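Local coordinates for sugar ABC transporter substrate-binding protein (Treponema pallidum subsp. pallidum, PDB 5U2P) that probably binds a solute, possibly a sugar, in the periplasm and delivers it to an ABC transporter, although its natural ligand is not established, at residues A[343-348]-A[353-358]; A[117-122]-A[134-139]. One frame throughout, in Å; residues are numbered along the deposited sequence.

Contact 1: A[343-348]-A[353-358]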
loop_
_atom_site.group_PDB
_atom_site.type_symbol
_atom_site.label_atom_id
_atom_site.label_comp_id
_atom_site.label_asym_id
_atom_site.label_seq_id
_atom_site.Cartn_x
_atom_site.Cartn_y
_atom_site.Cartn_z
ATOM N N GLY A 343 11.807 4.360 3.464
ATOM C CA GLY A 343 10.397 4.332 3.126
ATOM C C GLY A 343 9.733 5.657 3.414
ATOM O O GLY A 343 10.384 6.632 3.809
ATOM N N LEU A 344 8.428 5.694 3.179
ATOM C CA LEU A 344 7.648 6.897 3.368
ATOM C C LEU A 344 7.469 7.172 4.866
ATOM O O LEU A 344 7.328 6.239 5.661
ATOM C CB LEU A 344 6.292 6.761 2.655
ATOM C CG LEU A 344 6.382 6.709 1.118
ATOM C CD1 LEU A 344 5.030 6.319 0.530
ATOM C CD2 LEU A 344 6.846 8.035 0.549
ATOM N N PRO A 345 7.483 8.455 5.259
ATOM C CA PRO A 345 7.336 8.779 6.679
ATOM C C PRO A 345 5.969 8.378 7.226
ATOM O O PRO A 345 4.998 8.224 6.473
ATOM C CB PRO A 345 7.517 10.305 6.714
ATOM C CG PRO A 345 7.071 10.761 5.370
ATOM C CD PRO A 345 7.525 9.674 4.424
ATOM N N ALA A 346 5.892 8.228 8.539
ATOM C CA ALA A 346 4.625 7.901 9.204
ATOM C C ALA A 346 3.921 9.166 9.678
ATOM O O ALA A 346 2.687 9.225 9.749
ATOM C CB ALA A 346 4.873 6.979 10.378
ATOM N N PHE A 347 4.727 10.171 10.002
ATOM C CA PHE A 347 4.245 11.425 10.561
ATOM C C PHE A 347 4.515 12.644 9.671
ATOM O O PHE A 347 5.458 12.683 8.874
ATOM C CB PHE A 347 4.876 11.659 11.945
ATOM C CG PHE A 347 4.393 10.702 13.008
ATOM C CD1 PHE A 347 3.325 11.034 13.827
ATOM C CD2 PHE A 347 5.009 9.471 13.182
ATOM C CE1 PHE A 347 2.880 10.156 14.796
ATOM C CE2 PHE A 347 4.571 8.591 14.146
ATOM C CZ PHE A 347 3.500 8.933 14.959
ATOM N N ARG A 348 3.636 13.625 9.830
ATOM C CA ARG A 348 3.797 14.972 9.284
ATOM C C ARG A 348 5.139 15.611 9.663
ATOM O O ARG A 348 5.596 15.479 10.797
ATOM C CB ARG A 348 2.666 15.854 9.819
ATOM C CG ARG A 348 2.016 16.782 8.834
ATOM C CD ARG A 348 0.747 17.378 9.450
ATOM N NE ARG A 348 -0.223 16.344 9.813
ATOM C CZ ARG A 348 -0.941 15.660 8.929
ATOM N NH1 ARG A 348 -0.788 15.907 7.636
ATOM N NH2 ARG A 348 -1.808 14.739 9.330
ATOM N N ALA A 353 12.989 12.457 6.104
ATOM C CA ALA A 353 12.388 11.539 5.155
ATOM C C ALA A 353 12.355 12.220 3.796
ATOM O O ALA A 353 11.831 13.321 3.650
ATOM C CB ALA A 353 10.978 11.118 5.596
ATOM N N VAL A 354 12.942 11.563 2.808
ATOM C CA VAL A 354 12.987 12.093 1.458
ATOM C C VAL A 354 11.758 11.663 0.660
ATOM O O VAL A 354 11.496 10.470 0.518
ATOM C CB VAL A 354 14.256 11.618 0.733
ATOM C CG1 VAL A 354 14.341 12.229 -0.664
ATOM C CG2 VAL A 354 15.489 11.961 1.555
ATOM N N ILE A 355 11.011 12.632 0.135
ATOM C CA ILE A 355 9.880 12.350 -0.765
ATOM C C ILE A 355 10.311 12.502 -2.235
ATOM O O ILE A 355 10.699 13.597 -2.647
ATOM C CB ILE A 355 8.692 13.307 -0.516
ATOM C CG1 ILE A 355 8.389 13.441 0.983
ATOM C CG2 ILE A 355 7.456 12.856 -1.297
ATOM C CD1 ILE A 355 7.982 12.141 1.651
ATOM N N PRO A 356 10.218 11.422 -3.038
ATOM C CA PRO A 356 10.553 11.516 -4.470
ATOM C C PRO A 356 9.803 12.643 -5.179
ATOM O O PRO A 356 8.592 12.774 -4.985
ATOM C CB PRO A 356 10.128 10.155 -5.018
ATOM C CG PRO A 356 10.239 9.233 -3.857
ATOM C CD PRO A 356 9.866 10.045 -2.649
ATOM N N ALA A 357 10.516 13.428 -5.988
ATOM C CA ALA A 357 9.961 14.641 -6.605
ATOM C C ALA A 357 8.693 14.352 -7.406
ATOM O O ALA A 357 7.758 15.167 -7.461
ATOM C CB ALA A 357 10.992 15.292 -7.509
ATOM N N CYS A 358 8.674 13.192 -8.042
ATOM C CA CYS A 358 7.534 12.814 -8.870
ATOM C C CYS A 358 6.301 12.613 -7.994
ATOM O O CYS A 358 5.181 12.888 -8.422
ATOM C CB CYS A 358 7.826 11.541 -9.674
ATOM S SG CYS A 358 8.143 10.068 -8.684
#
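Pro345 and Ala353 mark the closest approach of two irregular backbones, 343-348 and 353-358, with their CA atoms 6.0 Å apart. Both are largely extended limbs of one loop between helices 331-337 and 360-367, and no hydrogen bond crosses between them. The CB atoms of Pro345 and Ala353 each point toward the other segment, bringing Pro345 CB to 3.7 Å from Ala353 CB. Alanine suits the place because its short side chain lets the backbones come close.

Ile355 meets the same ring from further along. Its CG1 branch stands beside the backbone N (chi1 -46°), and a second bend at chi2 (-62°) carries CD1 to 3.7 Å from Pro345 CD, the two side chains crossing at about a right angle. Proline offers a compact, rigid apolar surface here, touched by the Ala353 methyl along CB, CG and CD and by the Ile355 methyl at CD and CG. Leu344 adds a looser touch, its CD2 lying 4.4 Å from Ile355 CD1, while the same side chain packs on Cys135, Ile139 and His270. With only carbon meeting carbon, the limbs are joined by dispersion and the hydrophobic effect, forces that set no strict direction.

Contact 2: A[117-122]-A[134-139]; sequences LLIPPT and NCAVSI. With EDO (1,2-ethanediol), chain E.
Ile119 and Cys135 carry most of the apolar contact between 117-122 and 134-139. The isoleucine chain runs out extended (chi2 168°), setting its terminal CD1 3.8 Å from Cys135 CB, with CG1 alongside the same carbon. Cys135 turns its sulfur between its own backbone N and carbonyl carbon (chi1 67°), which also brings SG against Ile119 CD1. A small, polarisable side chain fits this buried place. Leu118 approaches with the base of its side chain, CB lying 4.0 Å from Cys135 CB, while Phe363 of helix 360-367 packs on it. Ala136 adds a methyl, its CB 4.2 Å from Ile119 CD1; Ile367 covers Cys135 from the helix.

The chain from strand 131-132, at the edge of the five-stranded sheet, to strand 138-145 in the other sheet passes through 134-137, a crossing consistent with the interdomain connections of two-lobed periplasmic binding proteins; 117-122 packs beside it. Where the second sheet begins, Val137 and Ser138 both face Ser303 in a classic beta bulge.

Polar contact across the segments is made through water. One water lies 2.8 Å from both Ile119 O and Cys135 O. A second lies 3.2 Å from Ile119 O and 3.0 Å from Asn134 O. Carbonyls cannot hydrogen-bond to one another; a water with protons to offer can sit between them, though each has more acceptors in reach than protons.

Ser138 OG lies 2.8 Å from O1 of a 1,2-ethanediol, probably from the crystallisation liquor, a possible hydrogen bond, with Ser269 OG also in hydrogen-bonding reach. Asn140 and Asp377 hold the diol as well.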
loop_
_atom_site.group_PDB
_atom_site.type_symbol
_atom_site.label_atom_id
_atom_site.label_comp_id
_atom_site.label_asym_id
_atom_site.label_seq_id
_atom_site.Cartn_x
_atom_site.Cartn_y
_atom_site.Cartn_z
ATOM N N LEU A 117 -0.258 11.716 12.332
ATOM C CA LEU A 117 -0.106 10.639 11.358
ATOM C C LEU A 117 -0.595 11.044 9.971
ATOM O O LEU A 117 -1.625 11.704 9.840
ATOM C CB LEU A 117 -0.877 9.405 11.805
ATOM C CG LEU A 117 -0.377 8.722 13.077
ATOM C CD1 LEU A 117 -1.386 7.684 13.511
ATOM C CD2 LEU A 117 0.983 8.106 12.848
ATOM N N LEU A 118 0.114 10.600 8.935
ATOM C CA LEU A 118 -0.304 10.881 7.574
ATOM C C LEU A 118 -1.508 10.027 7.188
ATOM O O LEU A 118 -2.494 10.538 6.648
ATOM C CB LEU A 118 0.856 10.648 6.606
ATOM C CG LEU A 118 2.049 11.590 6.818
ATOM C CD1 LEU A 118 3.253 11.195 5.979
ATOM C CD2 LEU A 118 1.674 13.034 6.540
ATOM N N ILE A 119 -1.401 8.726 7.437
ATOM C CA ILE A 119 -2.447 7.757 7.100
ATOM C C ILE A 119 -2.676 6.859 8.321
ATOM O O ILE A 119 -2.052 5.796 8.439
ATOM C CB ILE A 119 -2.071 6.875 5.881
ATOM C CG1 ILE A 119 -1.491 7.703 4.735
ATOM C CG2 ILE A 119 -3.300 6.079 5.429
ATOM C CD1 ILE A 119 -0.850 6.853 3.638
ATOM N N PRO A 120 -3.514 7.309 9.265
ATOM C CA PRO A 120 -3.627 6.520 10.499
ATOM C C PRO A 120 -4.053 5.080 10.209
ATOM O O PRO A 120 -5.019 4.865 9.474
ATOM C CB PRO A 120 -4.697 7.268 11.308
ATOM C CG PRO A 120 -4.743 8.634 10.743
ATOM C CD PRO A 120 -4.337 8.530 9.301
ATOM N N PRO A 121 -3.314 4.098 10.741
ATOM C CA PRO A 121 -3.774 2.712 10.652
ATOM C C PRO A 121 -5.105 2.532 11.346
ATOM O O PRO A 121 -5.328 3.126 12.409
ATOM C CB PRO A 121 -2.688 1.923 11.379
ATOM C CG PRO A 121 -1.532 2.861 11.493
ATOM C CD PRO A 121 -2.083 4.210 11.533
ATOM N N THR A 122 -5.982 1.709 10.773
ATOM C CA THR A 122 -7.268 1.449 11.397
ATOM C C THR A 122 -7.668 -0.017 11.317
ATOM O O THR A 122 -7.365 -0.708 10.330
ATOM C CB THR A 122 -8.387 2.278 10.749
ATOM O OG1 THR A 122 -8.427 2.001 9.344
ATOM C CG2 THR A 122 -8.150 3.775 10.968
ATOM N N ASN A 134 5.911 3.549 9.134
ATOM C CA ASN A 134 5.746 4.151 7.804
ATOM C C ASN A 134 4.261 4.416 7.570
ATOM O O ASN A 134 3.431 3.715 8.158
ATOM C CB ASN A 134 6.262 3.221 6.690
ATOM C CG ASN A 134 7.743 2.884 6.827
ATOM O OD1 ASN A 134 8.119 1.867 7.402
ATOM N ND2 ASN A 134 8.592 3.735 6.252
ATOM N N CYS A 135 3.896 5.355 6.691
ATOM C CA CYS A 135 2.484 5.557 6.400
ATOM C C CYS A 135 1.959 4.506 5.423
ATOM O O CYS A 135 0.778 4.135 5.460
ATOM C CB CYS A 135 2.211 6.968 5.856
ATOM S SG CYS A 135 2.924 7.359 4.191
ATOM N N ALA A 136 2.855 3.990 4.586
ATOM C CA ALA A 136 2.488 3.072 3.519
ATOM C C ALA A 136 3.731 2.402 2.996
ATOM O O ALA A 136 4.821 2.974 3.075
ATOM C CB ALA A 136 1.763 3.807 2.402
ATOM N N VAL A 137 3.569 1.184 2.487
ATOM C CA VAL A 137 4.651 0.452 1.828
ATOM C C VAL A 137 4.813 0.897 0.371
ATOM O O VAL A 137 5.930 1.059 -0.149
ATOM C CB VAL A 137 4.399 -1.075 1.857
ATOM C CG1 VAL A 137 5.451 -1.810 1.030
ATOM C CG2 VAL A 137 4.416 -1.575 3.290
ATOM N N SER A 138 3.673 1.069 -0.272
ATOM C CA SER A 138 3.566 1.284 -1.702
ATOM C C SER A 138 2.373 2.193 -1.994
ATOM O O SER A 138 1.308 2.028 -1.391
ATOM C CB SER A 138 3.399 -0.064 -2.408
ATOM O OG SER A 138 3.190 0.125 -3.783
ATOM N N ILE A 139 2.562 3.179 -2.867
ATOM C CA ILE A 139 1.476 4.013 -3.376
ATOM C C ILE A 139 1.308 3.725 -4.868
ATOM O O ILE A 139 2.283 3.742 -5.603
ATOM C CB ILE A 139 1.767 5.511 -3.161
ATOM C CG1 ILE A 139 1.907 5.806 -1.662
ATOM C CG2 ILE A 139 0.706 6.379 -3.799
ATOM C CD1 ILE A 139 0.649 5.744 -0.873
HETATM C C1 EDO E . 0.479 -2.404 -3.685
HETATM O O1 EDO E . 0.786 -1.211 -4.405
HETATM C C2 EDO E . -0.957 -2.860 -3.883
HETATM O O2 EDO E . -1.598 -2.346 -5.050
HETATM O O HOH W 1 -1.121 3.440 7.335
HETATM O O HOH W 2 0.733 4.465 9.140
#

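How the contacts relate
Contact 2 is the more deeply set, about 8 Å from the centre of the chain to its own centre and with all its touching residues buried; contact 1 lies about 14 Å out and is only partly buried. Their centres are about 11 Å apart, and segment 343-348 touches both segments of contact 2. Ala346 O probably accepts a hydrogen bond from Leu118 N, and Leu344 O one from Asn134 ND2. Helix 360-367 is a shared neighbour, following contact 1 directly and covering Leu118 and Cys135 of contact 2. Contact 1 closes a loop with carbon alone, whereas contact 2, although deeper, adds two waters at backbone carbonyls to its apolar packing.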